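Local coordinates for protein transcriptional regulator (Saccharomonospora viridis, PDB 4KWA) that probably acts as a TetR-family transcriptional repressor that binds regulatory DNA through a helix-turn-helix, and holds a choline ion in its C-terminal domain, at residues I9-T12 with A13-I17; L89-P92 with G93-D97; S100-L103 with Q104-T107; R57-V60 with K61-D65. One frame throughout, in Å; residues are numbered along the deposited sequence.

The four contacts are local pairings, three of them within the helices 2-20, 48-71 and 94-109 and one at the start of helix 94-109. Contact 1 belongs to the predicted DNA-binding domain, contacts 2 and 3 to the BetI-type C-terminal domain, and contact 4 to helix 48-71 between them. W14 ties contact 1 to contacts 3 and 4: its CZ2 lies 3.2 Å from N59 CG of contact 4, and its CH2 lies 3.3 Å from V101 CG1 of contact 3. W102 CH2 of contact 3 packs 3.4 Å from V60 CG2 of contact 4. Choline touches W102 and lies about 7 Å from the side chains of P90 and V60.

Contact 1. Residues I9-T12 with A13-I17; sequences ILET and AWRLI. With EDO (1,2-ethanediol), chain D.
R15 bends back over the turn before it, with its guanidinium near T12 and E11. E11 itself makes a salt bridge with R7 through OE1. R15 CG is anti to the backbone N (chi1 -176°), and the chain kinks at chi3, 49°. The kink brings NH2 within 3.8 Å of T12 OG1. A water accepts a hydrogen bond from R15 NH2 at 2.7 Å and makes a weak one with T12 OG1. The main tie of T12 OG1 is to the carbonyl of R8, one turn earlier. At the edge of the guanidinium, NE donates to O1 of a 1,2-ethanediol at 3.0 Å. This molecule probably came from the crystallisation liquor. These residues form a middle part of helix 2-20, the first helix of the TetR-type DNA-binding domain, packed on the predicted helix-turn-helix (26-45). T12 CG2 and L16 CD1 lie side by side, 4.1 Å apart, and both side chains touch helix 27-34. T12 CG2 is anti to its own N, and the hydroxyl takes the position beside that N. L16 CD2 also meets the diol, 3.5 Å from C2. L16 N donates to T12 O at 3.0 Å.

Contact 2. Residues L89-P92 with G93-D97; sequences LPTP and GLLRD
The turn that starts helix 94-109 is the motif here: an inverse gamma turn centred on P90 leads through T91 and P92 to G93, the N-cap residue. It lies in the C-terminal domain of this TetR-type protein, and the side chain of P90 is about 7 Å from the bound choline. Across the turn, L95 folds back on L89 and T91. Its CB lies 3.5 Å from L89 O, and its CD1 lies 3.7 Å from T91 OG1. The T91 and L95 side chains run alongside each other in the same direction. T91 carries its hydroxyl between the backbone N and the carbonyl carbon (chi1 48°), which puts OG1, and not the methyl, against L95. One direct hydrogen bond joins the turn to the first turn of the helix, from R96 N to T91 O at 3.0 Å. It is bent, with an N-H...O angle of 134°. G93, at the N-cap, takes a positive phi. A water bridges this corner: P92 O accepts from it and L95 N donates to it. Helices 148-168 and 175-190 cover P90, and R96 also touches 148-168. The R96 chain bends at chi2 (67°), bringing CD to 4.1 Å from P90 CB. Beyond CD, the guanidinium has P90 O near its plane, at its edge. A second water joins the two groups, donating to P90 O at 2.7 Å and accepting from R96 NH2 at 2.8 Å.

Contact 3. Residues S100-L103 with Q104-T107; sequences SVWL and QVWT
Q104 reaches back along its helix to S100. Its CB sits 3.4 Å from V101 O, and CG comes 3.3 Å from S100 O. CG is anti to the carbonyl carbon (chi1 -58°), and the chain then runs extended to the amide. CD lies 3.7 Å from S100 O. At the tip, NE2 donates to S100 O at 3.1 Å. The bond is fairly straight at the hydrogen, 158°. The acceptor lies close to the amide plane of Q104, but NE2 stands above the carbonyl plane of S100 and so does not meet a lone pair. NE2 also bonds to I17 O, and OE1 accepts from Y22 N. With three bonds on the amide, its rotation is fixed, and it pins helix 94-109 to the end of helix 2-20, joining the C-terminal domain to the DNA-binding domain of this TetR-type fold.

On another side of the helix, W106 lays one ring face over the turn before it. L103 CA makes a CH-pi contact, 4.2 Å from the centre of the six-membered ring, and W102 O lies over the same face. L103 CD1 stands over the rim of that same face, 3.7 Å from W106 CZ3. V105 CG1 comes to the edge of the W102 indole, 3.8 Å from CE3, near the ring plane. W102 itself touches the bound choline, and the W106 side chain touches D160, a residue of the choline pocket. L103, Q104, W106 and T107 also pack against the second subunit, L103 on T107 of that subunit.

Contact 4. Residues R57-V60 with K61-D65; sequences RRNV and KLAFD
The R58 guanidinium offers one face to L62. L62 CD1 stands 3.5 Å above its plane, offset toward the rim, and 3.6 Å from R58 NH1. The two side chains cross at a slant: R58 runs extended from CG to NE, with CG anti to the backbone N (chi1 -176°), and L62 lies over its end. L62 holds its CG anti to the carbonyl carbon (chi1 -72°), which brings that atom to 3.3 Å from R58 O. The contact is apolar carbon on the flat of a charged group. R58 NH2 also makes a long, weak ion pair with E11.

N59 points another way. Its ND2 donates to E98 of helix 94-109, while its OD1 is buried with no partner in the model. A63 CB rests against the backbone carbonyl of N59, 3.4 Å from N59 O, and A63 N donates to that same oxygen at 2.9 Å. L62 N bonds to R58 O at 3.0 Å, so the helix hydrogen bonding is regular here. F64 turns its ring away from V60 and makes a cation-pi contact with R125.

All of this lies in the middle of helix 48-71, which links the DNA-binding and C-terminal domains. R58 and N59 face helix 2-20, N59 and V60 meet W102 on helix 94-109, and R57 and V60 pack on helix 113-139.

Contact 1. Residues I9-T12 with A13-I17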
loop_
_atom_site.group_PDB
_atom_site.type_symbol
_atom_site.label_atom_id
_atom_site.label_comp_id
_atom_site.label_asym_id
_atom_site.label_seq_id
_atom_site.Cartn_x
_atom_site.Cartn_y
_atom_site.Cartn_z
ATOM N N ILE A 9 22.821 -8.933 -12.915
ATOM C CA ILE A 9 22.557 -9.130 -11.497
ATOM C C ILE A 9 21.308 -8.413 -11.085
ATOM O O ILE A 9 20.438 -8.971 -10.388
ATOM C CB ILE A 9 23.730 -8.633 -10.627
ATOM C CG1 ILE A 9 24.978 -9.475 -10.815
ATOM C CG2 ILE A 9 23.339 -8.652 -9.157
ATOM C CD1 ILE A 9 26.250 -8.891 -10.212
ATOM N N LEU A 10 21.188 -7.145 -11.483
ATOM C CA LEU A 10 20.008 -6.354 -11.119
ATOM C C LEU A 10 18.734 -6.822 -11.695
ATOM O O LEU A 10 17.717 -6.834 -11.026
ATOM C CB LEU A 10 20.227 -4.878 -11.461
ATOM C CG LEU A 10 21.316 -4.205 -10.662
ATOM C CD1 LEU A 10 21.457 -2.805 -11.206
ATOM C CD2 LEU A 10 21.044 -4.196 -9.187
ATOM N N GLU A 11 18.778 -7.258 -12.934
ATOM C CA GLU A 11 17.552 -7.794 -13.573
ATOM C C GLU A 11 17.061 -9.055 -12.893
ATOM O O GLU A 11 15.857 -9.185 -12.604
ATOM C CB GLU A 11 17.810 -8.069 -15.034
ATOM C CG GLU A 11 16.513 -8.286 -15.787
ATOM C CD GLU A 11 16.676 -8.081 -17.297
ATOM O OE1 GLU A 11 17.806 -7.757 -17.734
ATOM O OE2 GLU A 11 15.666 -8.184 -18.040
ATOM N N THR A 12 17.992 -9.929 -12.590
ATOM C CA THR A 12 17.718 -11.182 -11.879
ATOM C C THR A 12 17.215 -10.879 -10.452
ATOM O O THR A 12 16.145 -11.416 -10.031
ATOM C CB THR A 12 18.950 -12.137 -11.926
ATOM O OG1 THR A 12 19.257 -12.479 -13.277
ATOM C CG2 THR A 12 18.700 -13.366 -11.171
ATOM N N ALA A 13 17.966 -10.037 -9.701
ATOM C CA ALA A 13 17.522 -9.640 -8.336
ATOM C C ALA A 13 16.140 -9.048 -8.282
ATOM O O ALA A 13 15.357 -9.417 -7.395
ATOM C CB ALA A 13 18.533 -8.729 -7.652
ATOM N N TRP A 14 15.771 -8.177 -9.250
ATOM C CA TRP A 14 14.433 -7.574 -9.294
ATOM C C TRP A 14 13.303 -8.569 -9.360
ATOM O O TRP A 14 12.363 -8.562 -8.544
ATOM C CB TRP A 14 14.302 -6.632 -10.508
ATOM C CG TRP A 14 12.958 -5.903 -10.579
ATOM C CD1 TRP A 14 11.825 -6.221 -11.348
ATOM C CD2 TRP A 14 12.629 -4.704 -9.862
ATOM N NE1 TRP A 14 10.830 -5.287 -11.085
ATOM C CE2 TRP A 14 11.313 -4.341 -10.210
ATOM C CE3 TRP A 14 13.324 -3.923 -8.950
ATOM C CZ2 TRP A 14 10.670 -3.199 -9.672
ATOM C CZ3 TRP A 14 12.696 -2.766 -8.415
ATOM C CH2 TRP A 14 11.365 -2.419 -8.802
ATOM N N ARG A 15 13.487 -9.535 -10.260
ATOM C CA ARG A 15 12.532 -10.606 -10.467
ATOM C C ARG A 15 12.386 -11.546 -9.248
ATOM O O ARG A 15 11.254 -11.835 -8.811
ATOM C CB ARG A 15 12.886 -11.338 -11.764
ATOM C CG ARG A 15 11.891 -12.436 -12.149
ATOM C CD ARG A 15 12.228 -13.139 -13.416
ATOM N NE ARG A 15 13.596 -13.611 -13.558
ATOM C CZ ARG A 15 14.487 -12.915 -14.238
ATOM N NH1 ARG A 15 14.117 -11.745 -14.739
ATOM N NH2 ARG A 15 15.708 -13.312 -14.348
ATOM N N LEU A 16 13.524 -11.890 -8.641
ATOM C CA LEU A 16 13.521 -12.710 -7.453
ATOM C C LEU A 16 12.880 -11.991 -6.251
ATOM O O LEU A 16 12.072 -12.578 -5.516
ATOM C CB LEU A 16 14.934 -13.199 -7.163
ATOM C CG LEU A 16 15.639 -14.141 -8.145
ATOM C CD1 LEU A 16 17.047 -14.533 -7.656
ATOM C CD2 LEU A 16 14.723 -15.363 -8.289
ATOM N N ILE A 17 13.192 -10.731 -6.120
ATOM C CA ILE A 17 12.658 -9.904 -5.033
ATOM C C ILE A 17 11.111 -9.789 -5.225
ATOM O O ILE A 17 10.353 -9.908 -4.296
ATOM C CB ILE A 17 13.341 -8.521 -5.045
ATOM C CG1 ILE A 17 14.778 -8.641 -4.525
ATOM C CG2 ILE A 17 12.553 -7.521 -4.163
ATOM C CD1 ILE A 17 15.680 -7.465 -4.793
HETATM C C1 EDO D . 12.277 -16.368 -11.599
HETATM O O1 EDO D . 13.726 -16.162 -12.050
HETATM C C2 EDO D . 11.882 -15.747 -10.251
HETATM O O2 EDO D . 11.386 -16.552 -9.114
HETATM O O HOH W 1 17.101 -11.470 -15.733
#

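Contact 2. Residues L89-P92 with G93-D97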
loop_
_atom_site.group_PDB
_atom_site.type_symbol
_atom_site.label_atom_id
_atom_site.label_comp_id
_atom_site.label_asym_id
_atom_site.label_seq_id
_atom_site.Cartn_x
_atom_site.Cartn_y
_atom_site.Cartn_z
ATOM N N LEU A 89 -1.561 -0.309 -14.140
ATOM C CA LEU A 89 -2.231 -1.528 -13.726
ATOM C C LEU A 89 -1.262 -2.647 -13.486
ATOM O O LEU A 89 -0.312 -2.768 -14.209
ATOM C CB LEU A 89 -3.240 -1.934 -14.798
ATOM C CG LEU A 89 -4.256 -0.847 -15.070
ATOM C CD1 LEU A 89 -5.199 -1.340 -16.155
ATOM C CD2 LEU A 89 -4.992 -0.386 -13.853
ATOM N N PRO A 90 -1.525 -3.529 -12.518
ATOM C CA PRO A 90 -0.586 -4.599 -12.286
ATOM C C PRO A 90 -0.857 -5.746 -13.235
ATOM O O PRO A 90 -1.187 -6.847 -12.779
ATOM C CB PRO A 90 -0.912 -5.029 -10.857
ATOM C CG PRO A 90 -2.340 -4.643 -10.693
ATOM C CD PRO A 90 -2.461 -3.334 -11.378
ATOM N N THR A 91 -0.683 -5.515 -14.542
ATOM C CA THR A 91 -0.929 -6.583 -15.525
ATOM C C THR A 91 0.123 -7.701 -15.430
ATOM O O THR A 91 1.289 -7.535 -15.011
ATOM C CB THR A 91 -1.039 -5.972 -16.908
ATOM O OG1 THR A 91 0.043 -5.092 -17.106
ATOM C CG2 THR A 91 -2.214 -5.097 -16.997
ATOM N N PRO A 92 -0.258 -8.896 -15.901
ATOM C CA PRO A 92 0.660 -10.008 -15.894
ATOM C C PRO A 92 2.087 -9.620 -16.370
ATOM O O PRO A 92 2.215 -8.823 -17.252
ATOM C CB PRO A 92 -0.011 -10.992 -16.839
ATOM C CG PRO A 92 -1.471 -10.629 -16.804
ATOM C CD PRO A 92 -1.628 -9.258 -16.259
ATOM N N GLY A 93 3.107 -10.158 -15.728
ATOM C CA GLY A 93 4.520 -9.914 -16.066
ATOM C C GLY A 93 5.235 -8.859 -15.265
ATOM O O GLY A 93 5.087 -8.750 -14.044
ATOM N N LEU A 94 5.915 -7.986 -15.976
ATOM C CA LEU A 94 6.739 -6.973 -15.410
ATOM C C LEU A 94 5.926 -5.983 -14.546
ATOM O O LEU A 94 6.368 -5.635 -13.455
ATOM C CB LEU A 94 7.446 -6.222 -16.580
ATOM C CG LEU A 94 8.370 -5.083 -16.142
ATOM C CD1 LEU A 94 9.315 -5.474 -15.045
ATOM C CD2 LEU A 94 9.200 -4.476 -17.286
ATOM N N LEU A 95 4.794 -5.535 -15.046
ATOM C CA LEU A 95 4.002 -4.561 -14.223
ATOM C C LEU A 95 3.522 -5.182 -12.877
ATOM O O LEU A 95 3.629 -4.587 -11.825
ATOM C CB LEU A 95 2.911 -3.950 -14.988
ATOM C CG LEU A 95 3.324 -3.174 -16.262
ATOM C CD1 LEU A 95 2.299 -2.183 -16.753
ATOM C CD2 LEU A 95 4.637 -2.544 -16.227
ATOM N N ARG A 96 3.068 -6.416 -12.913
ATOM C CA ARG A 96 2.673 -7.120 -11.650
ATOM C C ARG A 96 3.872 -7.233 -10.719
ATOM O O ARG A 96 3.781 -6.919 -9.505
ATOM C CB ARG A 96 2.128 -8.506 -11.958
ATOM C CG ARG A 96 1.751 -9.328 -10.735
ATOM C CD ARG A 96 0.567 -8.714 -10.047
ATOM N NE ARG A 96 -0.045 -9.618 -9.050
ATOM C CZ ARG A 96 -1.262 -10.154 -9.099
ATOM N NH1 ARG A 96 -1.671 -10.905 -8.074
ATOM N NH2 ARG A 96 -2.132 -9.916 -10.092
ATOM N N ASP A 97 5.043 -7.570 -11.280
ATOM C CA ASP A 97 6.278 -7.642 -10.468
ATOM C C ASP A 97 6.654 -6.307 -9.890
ATOM O O ASP A 97 7.123 -6.202 -8.736
ATOM C CB ASP A 97 7.420 -8.188 -11.317
ATOM C CG ASP A 97 7.306 -9.684 -11.591
ATOM O OD1 ASP A 97 6.503 -10.368 -10.984
ATOM O OD2 ASP A 97 7.999 -10.155 -12.496
HETATM O O HOH W 2 -1.943 -9.425 -12.798
HETATM O O HOH W 3 3.268 -6.477 -17.402
#

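Contact 3. Residues S100-L103 with Q104-T107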
loop_
_atom_site.group_PDB
_atom_site.type_symbol
_atom_site.label_atom_id
_atom_site.label_comp_id
_atom_site.label_asym_id
_atom_site.label_seq_id
_atom_site.Cartn_x
_atom_site.Cartn_y
_atom_site.Cartn_z
ATOM N N SER A 100 4.685 -5.754 -6.969
ATOM C CA SER A 100 5.178 -6.613 -5.890
ATOM C C SER A 100 6.336 -5.959 -5.154
ATOM O O SER A 100 6.439 -6.062 -3.934
ATOM C CB SER A 100 5.614 -7.996 -6.408
ATOM O OG SER A 100 4.541 -8.759 -6.952
ATOM N N VAL A 101 7.232 -5.319 -5.901
ATOM C CA VAL A 101 8.364 -4.664 -5.336
ATOM C C VAL A 101 7.966 -3.356 -4.637
ATOM O O VAL A 101 8.491 -3.086 -3.534
ATOM C CB VAL A 101 9.406 -4.386 -6.395
ATOM C CG1 VAL A 101 10.522 -3.521 -5.800
ATOM C CG2 VAL A 101 9.909 -5.729 -6.911
ATOM N N TRP A 102 7.103 -2.552 -5.275
ATOM C CA TRP A 102 6.652 -1.294 -4.635
ATOM C C TRP A 102 5.982 -1.516 -3.304
ATOM O O TRP A 102 6.302 -0.751 -2.358
ATOM C CB TRP A 102 5.905 -0.289 -5.526
ATOM C CG TRP A 102 6.755 0.189 -6.685
ATOM C CD1 TRP A 102 6.529 -0.082 -7.995
ATOM C CD2 TRP A 102 7.980 0.968 -6.627
ATOM N NE1 TRP A 102 7.520 0.492 -8.778
ATOM C CE2 TRP A 102 8.439 1.105 -7.958
ATOM C CE3 TRP A 102 8.780 1.496 -5.567
ATOM C CZ2 TRP A 102 9.585 1.829 -8.282
ATOM C CZ3 TRP A 102 9.921 2.235 -5.884
ATOM C CH2 TRP A 102 10.327 2.375 -7.242
ATOM N N LEU A 103 5.150 -2.539 -3.187
ATOM C CA LEU A 103 4.564 -2.875 -1.879
ATOM C C LEU A 103 5.703 -3.097 -0.844
ATOM O O LEU A 103 5.593 -2.723 0.353
ATOM C CB LEU A 103 3.685 -4.133 -1.907
ATOM C CG LEU A 103 2.176 -3.971 -2.132
ATOM C CD1 LEU A 103 1.843 -3.318 -3.441
ATOM C CD2 LEU A 103 1.386 -5.244 -2.012
ATOM N N GLN A 104 6.782 -3.742 -1.249
ATOM C CA GLN A 104 7.890 -3.980 -0.288
ATOM C C GLN A 104 8.649 -2.669 0.055
ATOM O O GLN A 104 9.192 -2.472 1.150
ATOM C CB GLN A 104 8.809 -5.066 -0.834
ATOM C CG GLN A 104 8.128 -6.376 -1.102
ATOM C CD GLN A 104 9.115 -7.343 -1.754
ATOM O OE1 GLN A 104 10.144 -7.709 -1.162
ATOM N NE2 GLN A 104 8.764 -7.787 -2.885
ATOM N N VAL A 105 8.710 -1.819 -0.957
ATOM C CA VAL A 105 9.366 -0.562 -0.788
ATOM C C VAL A 105 8.647 0.341 0.157
ATOM O O VAL A 105 9.282 1.050 0.981
ATOM C CB VAL A 105 9.604 0.105 -2.144
ATOM C CG1 VAL A 105 10.060 1.580 -2.035
ATOM C CG2 VAL A 105 10.741 -0.656 -2.786
ATOM N N TRP A 106 7.316 0.254 0.157
ATOM C CA TRP A 106 6.598 1.097 1.122
ATOM C C TRP A 106 7.055 0.792 2.545
ATOM O O TRP A 106 7.264 1.685 3.375
ATOM C CB TRP A 106 5.071 0.911 0.931
ATOM C CG TRP A 106 4.579 1.281 -0.323
ATOM C CD1 TRP A 106 5.057 2.255 -1.172
ATOM C CD2 TRP A 106 3.369 0.822 -0.891
ATOM N NE1 TRP A 106 4.268 2.346 -2.248
ATOM C CE2 TRP A 106 3.178 1.529 -2.076
ATOM C CE3 TRP A 106 2.394 -0.141 -0.489
ATOM C CZ2 TRP A 106 2.096 1.296 -2.915
ATOM C CZ3 TRP A 106 1.312 -0.382 -1.335
ATOM C CH2 TRP A 106 1.176 0.338 -2.535
ATOM N N THR A 107 7.196 -0.508 2.886
ATOM C CA THR A 107 7.713 -0.843 4.142
ATOM C C THR A 107 9.158 -0.514 4.342
ATOM O O THR A 107 9.520 0.061 5.324
ATOM C CB THR A 107 7.530 -2.346 4.452
ATOM O OG1 THR A 107 6.285 -2.405 5.061
ATOM C CG2 THR A 107 8.554 -2.853 5.486
#

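Contact 4. Residues R57-V60 with K61-D65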
loop_
_atom_site.group_PDB
_atom_site.type_symbol
_atom_site.label_atom_id
_atom_site.label_comp_id
_atom_site.label_asym_id
_atom_site.label_seq_id
_atom_site.Cartn_x
_atom_site.Cartn_y
_atom_site.Cartn_z
ATOM N N ARG A 57 16.499 1.768 -8.645
ATOM C CA ARG A 57 16.886 2.876 -9.496
ATOM C C ARG A 57 16.780 2.494 -10.963
ATOM O O ARG A 57 16.237 3.251 -11.794
ATOM C CB ARG A 57 18.304 3.310 -9.184
ATOM C CG ARG A 57 18.684 4.703 -9.702
ATOM C CD ARG A 57 20.156 5.013 -9.494
ATOM N NE ARG A 57 20.682 4.590 -8.180
ATOM C CZ ARG A 57 20.484 5.218 -7.034
ATOM N NH1 ARG A 57 21.075 4.777 -5.924
ATOM N NH2 ARG A 57 19.776 6.334 -7.016
ATOM N N ARG A 58 17.254 1.285 -11.283
ATOM C CA ARG A 58 17.184 0.815 -12.671
ATOM C C ARG A 58 15.734 0.654 -13.127
ATOM O O ARG A 58 15.345 1.010 -14.258
ATOM C CB ARG A 58 17.961 -0.527 -12.867
ATOM C CG ARG A 58 17.973 -0.976 -14.335
ATOM C CD ARG A 58 18.691 -2.350 -14.465
ATOM N NE ARG A 58 18.321 -3.015 -15.719
ATOM C CZ ARG A 58 17.321 -3.877 -15.878
ATOM N NH1 ARG A 58 16.532 -4.244 -14.849
ATOM N NH2 ARG A 58 17.106 -4.389 -17.095
ATOM N N ASN A 59 14.882 0.165 -12.250
ATOM C CA ASN A 59 13.527 -0.024 -12.660
ATOM C C ASN A 59 12.780 1.269 -12.813
ATOM O O ASN A 59 11.898 1.370 -13.669
ATOM C CB ASN A 59 12.819 -0.950 -11.675
ATOM C CG ASN A 59 11.376 -1.057 -11.974
ATOM O OD1 ASN A 59 10.588 -0.197 -11.499
ATOM N ND2 ASN A 59 11.042 -1.912 -12.921
ATOM N N VAL A 60 13.051 2.245 -11.961
ATOM C CA VAL A 60 12.339 3.558 -12.061
ATOM C C VAL A 60 12.671 4.126 -13.410
ATOM O O VAL A 60 11.791 4.669 -14.074
ATOM C CB VAL A 60 12.732 4.527 -10.929
ATOM C CG1 VAL A 60 12.487 6.027 -11.253
ATOM C CG2 VAL A 60 12.115 4.069 -9.625
ATOM N N LYS A 61 13.918 3.997 -13.839
ATOM C CA LYS A 61 14.270 4.477 -15.182
ATOM C C LYS A 61 13.577 3.715 -16.319
ATOM O O LYS A 61 13.142 4.285 -17.299
ATOM C CB LYS A 61 15.781 4.366 -15.359
ATOM C CG LYS A 61 16.257 4.457 -16.795
ATOM C CD LYS A 61 17.723 4.797 -16.934
ATOM C CE LYS A 61 17.883 6.298 -17.125
ATOM N NZ LYS A 61 17.337 6.756 -18.442
ATOM N N LEU A 62 13.588 2.387 -16.274
ATOM C CA LEU A 62 12.912 1.605 -17.284
ATOM C C LEU A 62 11.473 2.042 -17.378
ATOM O O LEU A 62 10.897 2.155 -18.490
ATOM C CB LEU A 62 12.878 0.109 -16.848
ATOM C CG LEU A 62 14.195 -0.678 -16.898
ATOM C CD1 LEU A 62 14.020 -2.013 -16.184
ATOM C CD2 LEU A 62 14.715 -0.835 -18.333
ATOM N N ALA A 63 10.870 2.232 -16.218
ATOM C CA ALA A 63 9.405 2.531 -16.148
ATOM C C ALA A 63 9.052 3.898 -16.721
ATOM O O ALA A 63 8.041 4.061 -17.375
ATOM C CB ALA A 63 8.883 2.387 -14.733
ATOM N N PHE A 64 9.939 4.845 -16.521
ATOM C CA PHE A 64 9.770 6.139 -17.070
ATOM C C PHE A 64 10.035 6.147 -18.600
ATOM O O PHE A 64 9.283 6.723 -19.381
ATOM C CB PHE A 64 10.669 7.095 -16.331
ATOM C CG PHE A 64 10.597 8.483 -16.884
ATOM C CD1 PHE A 64 9.535 9.309 -16.560
ATOM C CD2 PHE A 64 11.606 8.951 -17.721
ATOM C CE1 PHE A 64 9.452 10.598 -17.104
ATOM C CE2 PHE A 64 11.543 10.229 -18.225
ATOM C CZ PHE A 64 10.464 11.040 -17.911
ATOM N N ASP A 65 11.015 5.353 -19.059
ATOM C CA ASP A 65 11.229 5.236 -20.474
ATOM C C ASP A 65 9.941 4.646 -21.157
ATOM O O ASP A 65 9.508 5.075 -22.247
ATOM C CB ASP A 65 12.426 4.343 -20.729
ATOM C CG ASP A 65 13.724 5.031 -20.500
ATOM O OD1 ASP A 65 13.746 6.289 -20.401
ATOM O OD2 ASP A 65 14.740 4.296 -20.524
#